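PDB 1JPD: L-Ala-D/L-Glu Epimerase from Escherichia coli, which belongs to the enolase superfamily, pairing an N-terminal capping domain of the mandelate racemase and muconate lactonizing enzyme type with a TIM-barrel-like C-terminal domain. Local coordinates for residues H221-H232 with R243-T254. Numbering follows the deposited sequence.
Sequences HPLPICADESCH and RYEMVNIKLDKT
C226 and A227 pair in parallel with M246 and V247, joining two neighbouring barrel strands of the TIM-barrel-like domain; helix 237-240 lies in the beta-alpha-beta connection between them. A227 N donates a hydrogen bond to M246 O at 2.7 Å, and N248 N in turn donates to A227 O. Packing is tight here, with C226, A227, Y244, M246 and V247 all buried. On one face of the sheet C226 SG makes apolar contact with M246 CG; on the other, the A227 methyl sits over a face of the Y244 ring, a CH-pi contact 3.6 Å from the centroid, while C231 SG reaches V247 CB. The Y244 hydroxyl is bonded beyond the pair, to D213.

Where the strands begin, E245 folds back, its chain bent at chi2 (77°), and OE2 accepts two bonds: I225 N meets it nearly along the C-O axis, and H221 ND1 donates from within the imidazole plane to the syn lone pair at 2.8 Å. Ring and carboxylate stand nearly perpendicular, 84° apart, and I225 CD1 covers one imidazole face. H221 NE2 is held by L216 O, so both ring nitrogens are engaged and the ring's rotation is fixed.

Beyond the strands, the looser side is confined to partly exposed H232 and the backbone around it, where one water links H232 ND1 to K253 O. The K253 side chain, by contrast, forms a buried polar part, bent at chi3 (-62°) into the D228-C231 turn. Its NZ bonds N248 O, forms a salt bridge with D228 OD1 at 3.0 Å, and donates a hydrogen bond to D228 O at 2.8 Å from above the carbonyl plane, while C231 N reaches that oxygen from the opposite face.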
loop_
_atom_site.group_PDB
_atom_site.type_symbol
_atom_site.label_atom_id
_atom_site.label_comp_id
_atom_site.label_asym_id
_atom_site.label_seq_id
_atom_site.Cartn_x
_atom_site.Cartn_y
_atom_site.Cartn_z
ATOM N N HIS A 221 -22.695 3.122 8.668
ATOM C CA HIS A 221 -21.755 2.012 8.562
ATOM C C HIS A 221 -21.641 1.194 9.840
ATOM O O HIS A 221 -21.320 1.725 10.900
ATOM C CB HIS A 221 -20.371 2.541 8.159
ATOM C CG HIS A 221 -20.358 3.262 6.845
ATOM N ND1 HIS A 221 -19.237 3.886 6.347
ATOM C CD2 HIS A 221 -21.336 3.458 5.928
ATOM C CE1 HIS A 221 -19.523 4.436 5.182
ATOM N NE2 HIS A 221 -20.790 4.190 4.904
ATOM N N PRO A 222 -21.915 -0.115 9.754
ATOM C CA PRO A 222 -21.830 -1.008 10.913
ATOM C C PRO A 222 -20.386 -1.359 11.281
ATOM O O PRO A 222 -20.123 -1.860 12.374
ATOM C CB PRO A 222 -22.647 -2.225 10.473
ATOM C CG PRO A 222 -22.448 -2.251 9.008
ATOM C CD PRO A 222 -22.588 -0.791 8.633
ATOM N N LEU A 223 -19.459 -1.125 10.353
ATOM C CA LEU A 223 -18.037 -1.378 10.602
ATOM C C LEU A 223 -17.281 -0.348 9.799
ATOM O O LEU A 223 -17.821 0.235 8.857
ATOM C CB LEU A 223 -17.603 -2.783 10.161
ATOM C CG LEU A 223 -17.420 -3.088 8.670
ATOM C CD1 LEU A 223 -16.755 -4.453 8.511
ATOM C CD2 LEU A 223 -18.759 -3.057 7.964
ATOM N N PRO A 224 -16.025 -0.092 10.165
ATOM C CA PRO A 224 -15.257 0.898 9.411
ATOM C C PRO A 224 -15.152 0.437 7.959
ATOM O O PRO A 224 -14.975 -0.761 7.690
ATOM C CB PRO A 224 -13.897 0.891 10.111
ATOM C CG PRO A 224 -14.213 0.398 11.507
ATOM C CD PRO A 224 -15.218 -0.687 11.242
ATOM N N ILE A 225 -15.280 1.377 7.027
ATOM C CA ILE A 225 -15.174 1.057 5.608
ATOM C C ILE A 225 -13.999 1.862 5.054
ATOM O O ILE A 225 -13.969 3.089 5.165
ATOM C CB ILE A 225 -16.503 1.376 4.864
ATOM C CG1 ILE A 225 -17.625 0.494 5.432
ATOM C CG2 ILE A 225 -16.349 1.115 3.367
ATOM C CD1 ILE A 225 -18.926 0.525 4.646
ATOM N N CYS A 226 -13.027 1.164 4.470
ATOM C CA CYS A 226 -11.806 1.806 3.957
ATOM C C CYS A 226 -11.733 2.128 2.469
ATOM O O CYS A 226 -12.152 1.341 1.621
ATOM C CB CYS A 226 -10.581 0.954 4.317
ATOM S SG CYS A 226 -8.991 1.785 4.082
ATOM N N ALA A 227 -11.169 3.292 2.167
ATOM C CA ALA A 227 -10.999 3.733 0.791
ATOM C C ALA A 227 -9.642 3.254 0.298
ATOM O O ALA A 227 -8.635 3.383 1.004
ATOM C CB ALA A 227 -11.073 5.255 0.710
ATOM N N ASP A 228 -9.625 2.688 -0.908
ATOM C CA ASP A 228 -8.394 2.200 -1.519
ATOM C C ASP A 228 -8.222 2.909 -2.858
ATOM O O ASP A 228 -7.475 3.879 -2.958
ATOM C CB ASP A 228 -8.465 0.689 -1.733
ATOM C CG ASP A 228 -7.137 0.097 -2.189
ATOM O OD1 ASP A 228 -6.151 0.859 -2.324
ATOM O OD2 ASP A 228 -7.087 -1.137 -2.405
ATOM N N GLU A 229 -8.917 2.430 -3.885
ATOM C CA GLU A 229 -8.820 3.064 -5.191
ATOM C C GLU A 229 -9.346 4.494 -5.114
ATOM O O GLU A 229 -8.908 5.350 -5.867
ATOM C CB GLU A 229 -9.595 2.272 -6.260
ATOM C CG GLU A 229 -8.893 0.991 -6.733
ATOM C CD GLU A 229 -9.050 -0.177 -5.758
ATOM O OE1 GLU A 229 -9.369 0.060 -4.567
ATOM O OE2 GLU A 229 -8.843 -1.338 -6.178
ATOM N N SER A 230 -10.265 4.760 -4.191
ATOM C CA SER A 230 -10.832 6.102 -4.055
ATOM C C SER A 230 -9.925 7.089 -3.341
ATOM O O SER A 230 -10.218 8.279 -3.314
ATOM C CB SER A 230 -12.169 6.051 -3.318
ATOM O OG SER A 230 -13.111 5.264 -4.022
ATOM N N CYS A 231 -8.829 6.607 -2.770
ATOM C CA CYS A 231 -7.905 7.484 -2.064
ATOM C C CYS A 231 -6.494 7.555 -2.653
ATOM O O CYS A 231 -5.770 6.562 -2.625
ATOM C CB CYS A 231 -7.781 7.043 -0.615
ATOM S SG CYS A 231 -6.449 7.896 0.244
ATOM N N HIS A 232 -6.097 8.724 -3.160
ATOM C CA HIS A 232 -4.752 8.895 -3.722
ATOM C C HIS A 232 -3.911 9.848 -2.884
ATOM O O HIS A 232 -2.845 9.487 -2.380
ATOM C CB HIS A 232 -4.778 9.487 -5.132
ATOM C CG HIS A 232 -5.595 8.718 -6.115
ATOM N ND1 HIS A 232 -5.372 8.794 -7.473
ATOM C CD2 HIS A 232 -6.674 7.917 -5.954
ATOM C CE1 HIS A 232 -6.281 8.075 -8.107
ATOM N NE2 HIS A 232 -7.084 7.533 -7.208
ATOM N N ARG A 243 -18.100 9.005 3.363
ATOM C CA ARG A 243 -18.218 7.764 2.605
ATOM C C ARG A 243 -17.306 6.685 3.171
ATOM O O ARG A 243 -17.607 5.499 3.059
ATOM C CB ARG A 243 -17.902 7.994 1.122
ATOM C CG ARG A 243 -18.917 8.881 0.441
ATOM C CD ARG A 243 -18.750 8.943 -1.063
ATOM N NE ARG A 243 -19.705 9.889 -1.633
ATOM C CZ ARG A 243 -19.831 10.158 -2.928
ATOM N NH1 ARG A 243 -19.061 9.553 -3.823
ATOM N NH2 ARG A 243 -20.731 11.046 -3.325
ATOM N N TYR A 244 -16.209 7.104 3.801
ATOM C CA TYR A 244 -15.251 6.172 4.376
ATOM C C TYR A 244 -14.739 6.583 5.767
ATOM O O TYR A 244 -14.611 7.769 6.081
ATOM C CB TYR A 244 -14.047 6.011 3.433
ATOM C CG TYR A 244 -14.378 5.530 2.034
ATOM C CD1 TYR A 244 -14.733 6.424 1.025
ATOM C CD2 TYR A 244 -14.340 4.179 1.723
ATOM C CE1 TYR A 244 -15.040 5.979 -0.263
ATOM C CE2 TYR A 244 -14.646 3.725 0.443
ATOM C CZ TYR A 244 -14.994 4.624 -0.545
ATOM O OH TYR A 244 -15.295 4.157 -1.806
ATOM N N GLU A 245 -14.430 5.590 6.595
ATOM C CA GLU A 245 -13.908 5.854 7.922
ATOM C C GLU A 245 -12.391 5.761 7.892
ATOM O O GLU A 245 -11.705 6.394 8.697
ATOM C CB GLU A 245 -14.454 4.840 8.930
ATOM C CG GLU A 245 -15.869 5.121 9.386
ATOM C CD GLU A 245 -16.919 4.719 8.370
ATOM O OE1 GLU A 245 -17.980 5.379 8.337
ATOM O OE2 GLU A 245 -16.697 3.738 7.621
ATOM N N MET A 246 -11.871 4.985 6.941
ATOM C CA MET A 246 -10.427 4.761 6.807
ATOM C C MET A 246 -9.917 4.951 5.373
ATOM O O MET A 246 -10.667 4.782 4.410
ATOM C CB MET A 246 -10.108 3.334 7.276
ATOM C CG MET A 246 -8.640 2.947 7.294
ATOM S SD MET A 246 -8.473 1.201 7.766
ATOM C CE MET A 246 -9.034 1.284 9.493
ATOM N N VAL A 247 -8.641 5.305 5.238
ATOM C CA VAL A 247 -8.030 5.477 3.925
ATOM C C VAL A 247 -6.825 4.553 3.840
ATOM O O VAL A 247 -6.081 4.413 4.808
ATOM C CB VAL A 247 -7.553 6.933 3.684
ATOM C CG1 VAL A 247 -8.729 7.888 3.749
ATOM C CG2 VAL A 247 -6.501 7.319 4.708
ATOM N N ASN A 248 -6.642 3.904 2.696
ATOM C CA ASN A 248 -5.506 3.007 2.500
ATOM C C ASN A 248 -4.408 3.799 1.783
ATOM O O ASN A 248 -4.537 4.119 0.600
ATOM C CB ASN A 248 -5.933 1.809 1.649
ATOM C CG ASN A 248 -4.812 0.806 1.437
ATOM O OD1 ASN A 248 -3.665 1.180 1.196
ATOM N ND2 ASN A 248 -5.144 -0.476 1.504
ATOM N N ILE A 249 -3.340 4.125 2.500
ATOM C CA ILE A 249 -2.228 4.889 1.932
ATOM C C ILE A 249 -1.211 4.000 1.217
ATOM O O ILE A 249 -0.729 3.018 1.782
ATOM C CB ILE A 249 -1.465 5.677 3.032
ATOM C CG1 ILE A 249 -2.406 6.671 3.712
ATOM C CG2 ILE A 249 -0.267 6.405 2.422
ATOM C CD1 ILE A 249 -1.813 7.326 4.954
ATOM N N LYS A 250 -0.895 4.351 -0.027
ATOM C CA LYS A 250 0.095 3.627 -0.828
ATOM C C LYS A 250 0.976 4.658 -1.502
ATOM O O LYS A 250 0.473 5.593 -2.139
ATOM C CB LYS A 250 -0.573 2.764 -1.890
ATOM C CG LYS A 250 -1.291 1.571 -1.331
ATOM C CD LYS A 250 -1.819 0.686 -2.437
ATOM C CE LYS A 250 -2.591 -0.466 -1.852
ATOM N NZ LYS A 250 -3.060 -1.406 -2.894
ATOM N N LEU A 251 2.288 4.492 -1.366
ATOM C CA LEU A 251 3.231 5.445 -1.947
ATOM C C LEU A 251 3.091 5.651 -3.455
ATOM O O LEU A 251 3.302 6.759 -3.943
ATOM C CB LEU A 251 4.669 5.047 -1.605
ATOM C CG LEU A 251 4.979 4.921 -0.113
ATOM C CD1 LEU A 251 6.488 4.906 0.065
ATOM C CD2 LEU A 251 4.361 6.069 0.662
ATOM N N ASP A 252 2.738 4.602 -4.194
ATOM C CA ASP A 252 2.559 4.734 -5.636
ATOM C C ASP A 252 1.368 5.642 -5.964
ATOM O O ASP A 252 1.341 6.276 -7.017
ATOM C CB ASP A 252 2.347 3.364 -6.297
ATOM C CG ASP A 252 3.602 2.500 -6.288
ATOM O OD1 ASP A 252 4.644 2.949 -6.813
ATOM O OD2 ASP A 252 3.545 1.365 -5.765
ATOM N N LYS A 253 0.381 5.702 -5.071
ATOM C CA LYS A 253 -0.787 6.549 -5.297
ATOM C C LYS A 253 -0.554 7.973 -4.771
ATOM O O LYS A 253 -1.014 8.938 -5.377
ATOM C CB LYS A 253 -2.038 5.950 -4.632
ATOM C CG LYS A 253 -2.482 4.594 -5.179
ATOM C CD LYS A 253 -3.773 4.105 -4.503
ATOM C CE LYS A 253 -3.573 3.911 -2.996
ATOM N NZ LYS A 253 -4.830 3.516 -2.271
ATOM N N THR A 254 0.146 8.105 -3.645
ATOM C CA THR A 254 0.423 9.430 -3.073
ATOM C C THR A 254 1.578 10.079 -3.823
ATOM O O THR A 254 1.800 11.283 -3.725
ATOM C CB THR A 254 0.855 9.365 -1.587
ATOM O OG1 THR A 254 2.060 8.593 -1.479
ATOM C CG2 THR A 254 -0.234 8.752 -0.719
HETATM O O HOH W 1 -2.798 6.587 -1.135
HETATM O O HOH W 2 -2.324 8.985 -7.745
#